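Long-range contacts in iron-containing alcohol dehydrogenase (Ralstonia eutropha, PDB 3JZD), which probably reduces maleylacetate to 3-oxoadipate with NADH or NADPH, as a homodimeric member of the iron-containing alcohol dehydrogenase family: residues A240-L245 against I263-A268; H247-S252 against D322-I327; N254-E259 against R312-R317. All coordinates share one frame; numbering follows the deposited sequence. Where two conformers were deposited one is given.

Contact 1: A240-L245 against I263-A268; sequences ALHHKL and IVLPHA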
# COMPACT_ATOMS: atom_id res chain seq x y z
N ALA A 240 6.42 -1.60 19.71
CA ALA A 240 6.23 -1.95 21.12
C ALA A 240 7.57 -2.28 21.79
O ALA A 240 8.56 -1.58 21.57
CB ALA A 240 5.15 -3.11 21.28
N LEU A 241 7.62 -3.35 22.56
CA LEU A 241 8.83 -3.68 23.33
C LEU A 241 10.17 -3.60 22.61
O LEU A 241 11.11 -2.97 23.12
CB LEU A 241 8.71 -5.05 23.99
CG LEU A 241 9.95 -5.70 24.61
CD1 LEU A 241 10.45 -4.87 25.83
CD2 LEU A 241 9.63 -7.15 25.00
N HIS A 242 10.29 -4.21 21.44
CA HIS A 242 11.58 -4.25 20.79
C HIS A 242 12.11 -2.86 20.51
O HIS A 242 13.25 -2.55 20.86
CB HIS A 242 11.56 -5.05 19.50
CG HIS A 242 12.80 -4.88 18.70
ND1 HIS A 242 13.94 -5.63 18.93
CD2 HIS A 242 13.09 -4.03 17.70
CE1 HIS A 242 14.87 -5.25 18.08
NE2 HIS A 242 14.39 -4.27 17.32
N HIS A 243 11.30 -2.05 19.85
CA HIS A 243 11.71 -0.68 19.52
C HIS A 243 11.95 0.19 20.75
O HIS A 243 12.92 0.93 20.82
CB HIS A 243 10.74 -0.04 18.54
CG HIS A 243 10.78 -0.69 17.19
ND1 HIS A 243 10.23 -1.95 16.96
CD2 HIS A 243 11.31 -0.28 16.02
CE1 HIS A 243 10.43 -2.27 15.69
NE2 HIS A 243 11.09 -1.28 15.10
N LYS A 244 11.10 0.07 21.75
CA LYS A 244 11.32 0.85 22.96
C LYS A 244 12.65 0.50 23.65
O LYS A 244 13.41 1.39 24.07
CB LYS A 244 10.17 0.61 23.95
CG LYS A 244 8.86 1.20 23.48
CD LYS A 244 8.93 2.73 23.61
CE LYS A 244 7.67 3.44 23.10
NZ LYS A 244 7.61 4.83 23.74
N LEU A 245 12.92 -0.79 23.77
CA LEU A 245 14.14 -1.25 24.46
C LEU A 245 15.37 -0.83 23.67
O LEU A 245 16.37 -0.41 24.23
CB LEU A 245 14.10 -2.74 24.69
CG LEU A 245 15.09 -3.41 25.67
CD1 LEU A 245 14.98 -2.84 27.08
CD2 LEU A 245 14.81 -4.90 25.70
N ILE A 263 20.69 -7.67 17.81
CA ILE A 263 20.88 -8.47 19.01
C ILE A 263 19.63 -8.62 19.84
O ILE A 263 19.34 -9.70 20.29
CB ILE A 263 22.01 -7.85 19.89
CG1 ILE A 263 23.36 -7.96 19.11
CG2 ILE A 263 22.05 -8.53 21.28
CD1 ILE A 263 24.50 -6.93 19.53
N VAL A 264 18.89 -7.52 20.02
CA VAL A 264 17.68 -7.52 20.84
C VAL A 264 16.47 -8.25 20.19
O VAL A 264 15.71 -8.92 20.89
CB VAL A 264 17.31 -6.06 21.23
CG1 VAL A 264 15.89 -5.97 21.93
CG2 VAL A 264 18.44 -5.49 22.11
N LEU A 265 16.29 -8.13 18.88
CA LEU A 265 15.12 -8.70 18.24
C LEU A 265 14.74 -10.15 18.66
O LEU A 265 13.63 -10.40 19.08
CB LEU A 265 15.18 -8.53 16.73
CG LEU A 265 13.97 -9.04 15.99
CD1 LEU A 265 12.78 -8.19 16.35
CD2 LEU A 265 14.29 -8.99 14.41
N PRO A 266 15.66 -11.11 18.57
CA PRO A 266 15.21 -12.41 18.98
C PRO A 266 14.66 -12.51 20.44
O PRO A 266 13.72 -13.28 20.71
CB PRO A 266 16.50 -13.25 18.84
CG PRO A 266 17.36 -12.51 17.82
CD PRO A 266 17.08 -11.08 18.18
N HIS A 267 15.27 -11.76 21.37
CA HIS A 267 14.88 -11.81 22.79
C HIS A 267 13.61 -11.04 23.07
O HIS A 267 12.82 -11.40 23.96
CB HIS A 267 16.05 -11.32 23.65
CG HIS A 267 17.30 -12.12 23.43
ND1 HIS A 267 18.31 -11.71 22.57
CD2 HIS A 267 17.63 -13.36 23.83
CE1 HIS A 267 19.23 -12.65 22.52
NE2 HIS A 267 18.84 -13.65 23.28
N ALA A 268 13.40 -9.96 22.32
CA ALA A 268 12.17 -9.19 22.42
C ALA A 268 11.05 -10.08 21.85
O ALA A 268 9.93 -10.15 22.40
CB ALA A 268 12.28 -7.82 21.66
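One face of the His-242 imidazole is covered by Leu-265, whose CD1 stands 4.0 Å from the ring centroid and 16° off its normal, a CH-pi contact displaced toward the rim. Ala-268 CB lies at the edge, close to the ring plane, and also packs on His-242 CB at 3.6 Å. Val-264 CG1 reaches ND1 of His-242 obliquely, at 3.6 Å. The ring is pushed well into the neighbouring helix: its CE1 packs 3.3 Å from Leu-265 N, while ND1 is 3.4 Å from the same N at too poor an angle for a hydrogen bond. With CG anti to the backbone N (chi1 169°), the imidazole extends across the interface, and its polar end is taken up by a hydrogen bond between NE2 and His-261 ND1. The two segments belong to consecutive helices, 241-253 and 257-272, of the all-helical C-terminal domain, forming a splayed alpha-alpha hairpin whose axes over segments 241-245 and 263-268 run at 141° and approach to 9.4 Å. On the flank of His-242, Leu-245 CD2 meets Val-264 CG1 at 4.1 Å, while Leu-241 CD2 rests 4.3 Å from Ala-268 CB. Helix 165-182 adds Ala-177, and Leu-241 and Leu-245 face helix 341-353.

Contact 2: H247-S252 against D322-I327; sequences HTLGGS and DRAADI. With CA (calcium ion), chain F.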
# COMPACT_ATOMS: atom_id res chain seq x y z
N HIS A 247 15.59 1.76 21.86
CA HIS A 247 15.75 3.18 22.11
C HIS A 247 16.44 3.41 23.45
O HIS A 247 17.38 4.20 23.56
CB HIS A 247 14.41 3.92 22.01
CG HIS A 247 14.52 5.41 22.17
ND1 HIS A 247 14.59 6.02 23.41
CD2 HIS A 247 14.58 6.40 21.26
CE1 HIS A 247 14.71 7.33 23.24
NE2 HIS A 247 14.71 7.58 21.94
N THR A 248 15.98 2.72 24.49
CA THR A 248 16.64 2.77 25.79
C THR A 248 18.16 2.43 25.70
O THR A 248 18.99 3.23 26.09
CB THR A 248 15.97 1.81 26.76
OG1 THR A 248 14.61 2.25 26.98
CG2 THR A 248 16.75 1.74 28.10
N LEU A 249 18.52 1.29 25.11
CA LEU A 249 19.91 0.91 25.03
C LEU A 249 20.75 1.92 24.23
O LEU A 249 21.81 2.34 24.67
CB LEU A 249 20.05 -0.52 24.48
CG LEU A 249 19.47 -1.62 25.37
CD1 LEU A 249 19.47 -3.00 24.65
CD2 LEU A 249 20.28 -1.68 26.69
N GLY A 250 20.25 2.31 23.06
CA GLY A 250 20.91 3.25 22.19
C GLY A 250 21.08 4.60 22.81
O GLY A 250 22.17 5.16 22.77
N GLY A 251 20.02 5.10 23.45
CA GLY A 251 20.02 6.44 24.04
C GLY A 251 20.68 6.52 25.40
O GLY A 251 21.36 7.47 25.67
N SER A 252 20.51 5.52 26.24
CA SER A 252 21.08 5.59 27.58
C SER A 252 22.49 5.02 27.65
O SER A 252 23.24 5.39 28.52
CB SER A 252 20.15 4.90 28.60
OG SER A 252 18.88 5.55 28.67
N ASP A 322 21.32 -3.79 35.17
CA ASP A 322 20.35 -3.47 36.19
C ASP A 322 19.72 -2.10 35.89
O ASP A 322 18.49 -1.97 35.99
CB ASP A 322 20.96 -3.41 37.58
CG ASP A 322 21.48 -4.77 38.09
OD1 ASP A 322 20.98 -5.86 37.70
OD2 ASP A 322 22.43 -4.71 38.92
N ARG A 323 20.54 -1.10 35.55
CA ARG A 323 20.02 0.23 35.25
C ARG A 323 19.15 0.20 33.99
O ARG A 323 18.10 0.82 33.92
CB ARG A 323 21.14 1.24 35.07
CG ARG A 323 20.65 2.65 34.70
CD ARG A 323 21.79 3.63 34.42
NE ARG A 323 22.67 3.79 35.57
CZ ARG A 323 22.53 4.70 36.54
NH1 ARG A 323 21.57 5.61 36.52
NH2 ARG A 323 23.38 4.70 37.56
N ALA A 324 19.60 -0.54 33.00
CA ALA A 324 18.85 -0.69 31.77
C ALA A 324 17.46 -1.27 32.04
O ALA A 324 16.49 -0.86 31.39
CB ALA A 324 19.63 -1.59 30.77
N ALA A 325 17.35 -2.24 32.94
CA ALA A 325 16.05 -2.80 33.25
C ALA A 325 15.16 -1.72 33.95
O ALA A 325 13.96 -1.62 33.67
CB ALA A 325 16.15 -4.04 34.11
N ASP A 326 15.74 -0.91 34.82
CA ASP A 326 14.95 0.17 35.46
C ASP A 326 14.41 1.15 34.43
O ASP A 326 13.23 1.47 34.47
CB ASP A 326 15.74 0.93 36.50
CG ASP A 326 16.10 0.07 37.72
OD1 ASP A 326 15.28 -0.75 38.20
OD2 ASP A 326 17.23 0.22 38.20
N ILE A 327 15.27 1.61 33.52
CA ILE A 327 14.88 2.56 32.48
C ILE A 327 13.81 1.91 31.59
O ILE A 327 12.87 2.59 31.21
CB ILE A 327 16.07 2.97 31.59
CG1 ILE A 327 17.18 3.66 32.40
CG2 ILE A 327 15.62 3.92 30.48
CD1 ILE A 327 18.57 3.75 31.65
CA CA F . 16.81 -1.31 40.04
O HOH W 1 17.72 -2.93 38.58
O HOH W 2 19.15 -0.90 39.77
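The methyl groups of Thr-248 and Ile-327 sit closer than the usual van der Waals separation of two methyl carbons: CG2 of the threonine is 3.4 Å from CG2 of the isoleucine. The two side chains run antiparallel alongside each other. The hydroxyl of Thr-248 is occupied within its own helix, since OG1 is hydrogen-bonded to Lys-244 O. The chi1 of Thr-248, -64°, sets OG1 beside the backbone N, which puts CG2 anti to that N and turned to the isoleucine. The CG1-CD1 arm of Ile-327 reaches one turn further along helix 241-253, to Ser-252, where CD1 lies 3.5 Å from Ser-252 OG; this is a carbon-oxygen contact at the more exposed end of the interface. Towards the interior, Leu-249 CD2 meets the methyl CB of Ala-324 at 4.1 Å. No hydrogen bond passes between the segments; the contact is van der Waals packing, mostly of methyl groups, and Phe-253 adds to the packing against Ala-324 and Ile-327. Away from this interface, Asp-326 grips a calcium ion with both carboxylate oxygens, OD1 at 2.5 Å and OD2 at 2.4 Å. Two waters, each at 2.4 Å, also bind the ion, and one of them donates to Asp-322 O, which ties the metal site to the helix backbone one turn earlier. Asp-322 itself makes a salt bridge with Arg-345 of helix 341-353. The axes of the two short segments, 247-252 and 322-327, approach to 10.0 Å at an angle of 121°, a steep crossing of helix 321-328 over helix 241-253 that belongs to the helix-on-helix packing of the C-terminal domain of iron-containing alcohol dehydrogenases.

Contact 3: N254-E259 against R312-R317; sequences NLPHAE and RDIGMR. With NAD (nicotinamide-adenine-dinucleotide), chain E.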
# COMPACT_ATOMS: atom_id res chain seq x y z
N ASN A 254 24.57 4.49 24.64
CA ASN A 254 25.33 4.80 23.42
C ASN A 254 25.71 3.59 22.58
O ASN A 254 26.75 3.57 21.95
CB ASN A 254 26.56 5.67 23.76
CG ASN A 254 26.18 7.12 24.10
OD1 ASN A 254 25.60 7.81 23.28
ND2 ASN A 254 26.52 7.56 25.31
N LEU A 255 24.84 2.59 22.56
CA LEU A 255 25.11 1.39 21.76
C LEU A 255 24.78 1.67 20.30
O LEU A 255 23.87 2.43 20.02
CB LEU A 255 24.27 0.24 22.22
CG LEU A 255 24.33 -0.16 23.67
CD1 LEU A 255 23.71 -1.57 23.77
CD2 LEU A 255 25.79 -0.12 24.19
N PRO A 256 25.55 1.08 19.35
CA PRO A 256 25.28 1.35 17.95
C PRO A 256 23.90 0.85 17.58
O PRO A 256 23.50 -0.26 17.96
CB PRO A 256 26.41 0.62 17.22
CG PRO A 256 26.95 -0.35 18.21
CD PRO A 256 26.74 0.25 19.54
N HIS A 257 23.20 1.66 16.80
CA HIS A 257 21.79 1.44 16.43
C HIS A 257 21.42 0.08 15.76
O HIS A 257 20.74 -0.75 16.37
CB HIS A 257 21.29 2.64 15.58
CG HIS A 257 19.89 2.50 15.13
ND1 HIS A 257 18.83 2.82 15.93
CD2 HIS A 257 19.37 1.98 13.99
CE1 HIS A 257 17.70 2.55 15.28
NE2 HIS A 257 18.01 2.06 14.09
N ALA A 258 21.85 -0.14 14.53
CA ALA A 258 21.47 -1.38 13.79
C ALA A 258 21.86 -2.65 14.55
O ALA A 258 21.08 -3.63 14.65
CB ALA A 258 22.11 -1.38 12.40
N GLU A 259 23.04 -2.63 15.14
CA GLU A 259 23.53 -3.79 15.88
C GLU A 259 22.68 -4.08 17.12
O GLU A 259 22.46 -5.25 17.44
CB GLU A 259 24.99 -3.63 16.28
CG GLU A 259 26.00 -3.69 15.15
CD GLU A 259 26.03 -2.48 14.22
OE1 GLU A 259 25.51 -1.38 14.59
OE2 GLU A 259 26.55 -2.67 13.08
N ARG A 312 27.29 -7.74 24.72
CA ARG A 312 28.64 -7.70 25.27
C ARG A 312 29.63 -7.24 24.18
O ARG A 312 30.58 -6.54 24.45
CB ARG A 312 29.07 -9.10 25.76
CG ARG A 312 30.48 -9.13 26.40
CD ARG A 312 31.11 -10.53 26.59
NE ARG A 312 30.11 -11.60 26.57
CZ ARG A 312 29.70 -12.25 25.46
NH1 ARG A 312 30.19 -11.97 24.25
NH2 ARG A 312 28.78 -13.20 25.56
N ASP A 313 29.39 -7.69 22.96
CA ASP A 313 30.28 -7.40 21.84
C ASP A 313 30.13 -6.05 21.18
O ASP A 313 30.96 -5.71 20.40
CB ASP A 313 30.16 -8.49 20.82
CG ASP A 313 30.57 -9.81 21.41
OD1 ASP A 313 31.44 -9.80 22.30
OD2 ASP A 313 30.03 -10.85 21.01
N ILE A 314 29.11 -5.29 21.52
CA ILE A 314 28.91 -3.97 20.94
C ILE A 314 28.96 -2.87 22.01
O ILE A 314 28.35 -1.80 21.86
CB ILE A 314 27.65 -3.86 20.04
CG1 ILE A 314 26.37 -4.15 20.85
CG2 ILE A 314 27.73 -4.85 18.87
CD1 ILE A 314 25.13 -3.37 20.34
N GLY A 315 29.65 -3.13 23.11
CA GLY A 315 29.89 -2.04 24.07
C GLY A 315 28.91 -1.83 25.20
O GLY A 315 28.86 -0.73 25.75
N MSE A 316 28.12 -2.84 25.53
CA MSE A 316 27.21 -2.72 26.66
C MSE A 316 28.00 -3.25 27.85
O MSE A 316 28.58 -4.32 27.76
CB MSE A 316 25.99 -3.60 26.47
CG MSE A 316 24.96 -3.57 27.59
SE MSE A 316 24.18 -1.77 27.76
CE MSE A 316 23.13 -2.05 29.43
N ARG A 317 28.06 -2.49 28.95
CA ARG A 317 28.68 -3.03 30.17
C ARG A 317 27.67 -3.95 30.89
O ARG A 317 26.49 -3.58 31.08
CB ARG A 317 29.09 -1.90 31.11
CG ARG A 317 30.07 -0.90 30.51
CD ARG A 317 30.66 0.01 31.57
NE ARG A 317 29.63 0.75 32.28
CZ ARG A 317 29.79 1.26 33.51
NH1 ARG A 317 30.93 1.08 34.16
NH2 ARG A 317 28.80 1.93 34.11
PA NAD E . 23.47 5.70 9.85
O1A NAD E . 22.64 6.63 9.01
O2A NAD E . 23.66 6.30 11.17
O5B NAD E . 24.77 5.21 9.04
C5B NAD E . 25.87 4.62 9.73
C4B NAD E . 27.13 4.82 8.91
O4B NAD E . 27.09 4.09 7.69
C3B NAD E . 27.30 6.28 8.50
O3B NAD E . 28.63 6.68 8.62
C2B NAD E . 26.96 6.30 7.03
O2B NAD E . 27.61 7.35 6.35
C1B NAD E . 27.42 4.92 6.60
N9A NAD E . 26.71 4.43 5.42
C8A NAD E . 25.34 4.44 5.28
N7A NAD E . 25.04 3.89 4.09
C5A NAD E . 26.17 3.55 3.45
C6A NAD E . 26.42 2.99 2.19
N6A NAD E . 25.49 2.38 1.48
N1A NAD E . 27.72 2.81 1.80
C2A NAD E . 28.76 3.15 2.64
N3A NAD E . 28.52 3.69 3.89
C4A NAD E . 27.23 3.91 4.29
O3 NAD E . 22.81 4.25 10.11
PN NAD E . 21.25 3.85 10.01
O1N NAD E . 21.19 2.55 10.80
O2N NAD E . 20.79 3.96 8.61
O5D NAD E . 20.45 4.97 10.75
C5D NAD E . 20.20 4.87 12.12
C4D NAD E . 19.73 6.23 12.59
O4D NAD E . 18.50 6.48 11.95
C3D NAD E . 19.45 6.27 14.08
O3D NAD E . 19.57 7.59 14.51
C2D NAD E . 18.02 5.82 14.15
O2D NAD E . 17.41 6.18 15.36
C1D NAD E . 17.47 6.55 12.92
N1N NAD E . 16.21 5.95 12.44
C2N NAD E . 15.08 6.71 12.50
C3N NAD E . 13.86 6.19 12.06
C7N NAD E . 12.63 7.07 12.03
O7N NAD E . 11.43 6.55 11.53
N7N NAD E . 12.65 8.33 12.41
C4N NAD E . 13.82 4.88 11.56
C5N NAD E . 14.98 4.12 11.51
C6N NAD E . 16.19 4.67 11.93
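In Ile-314 a chi1 of 61° directs CG1 at the other segment, between its own backbone N and carbonyl carbon, and a chi2 of 149° sets CD1 among Leu-255, Pro-256 and Glu-259. Leu-255 answers with CG beside its backbone N (chi1 -55°), which carries both its methyl groups to the loop. CD1 of this leucine lies 4.1 Å from Ile-314 CD1 and 4.0 Å from the selenium of selenomethionine Met-316, whose side chain it crosses at an angle. The second methyl, CD2, sits against the backbone, 3.5 Å from Gly-315 O. Pro-256 is placed at the N-cap of helix 257-272, and its ring crosses the isoleucine at a slant, with CG 4.0 Å from Ile-314 CB and CD 3.5 Å from Ile-314 O. Glu-259, in the first turn of that helix, makes its closest contact through CB, which is 4.0 Å from Ile-314 CG2; its carboxylate leads away to a hydrogen bond of OE2 with Thr-170 OG1. The contact packs the loop between helices 294-304 and 321-328 against the start of helix 257-272, within the helical domain that closes one side of the dinucleotide cleft. From that same helix start, His-257 points away from the loop and lays one face of its imidazole over the nicotinamide ribose of NAD: CE1 is 3.5 Å from C2D, which is set toward the ring's rim. Its NE2 has a weak hydrogen bond with Asn-174 ND2. Deeper in, Leu-255 and Met-316 both pack on Leu-249 and Leu-311.

In the fold
The three contacts form one continuous patch of the helical domain. Contacts 1 and 2 share helix 241-253, with centres about 12 Å apart, and Val-264 CG2 of the former touches Leu-249 CD1 of the latter at 3.7 Å. Helix 257-272 joins contacts 1 and 3, whose centres are about 14 Å apart; Ile-263 CD1 meets Ile-314 CG1 at 3.6 Å. Between contacts 2 and 3, Ala-324 CB lies 3.8 Å from Met-316 CE. Contact 3 supplies a residue of the NAD pocket, His-257. Between nearest atoms, the side chain of His-242 in contact 1 is about 10 Å from NAD and that of Leu-249 in contact 2 about 12 Å, while the calcium ion binds Asp-326 of contact 2.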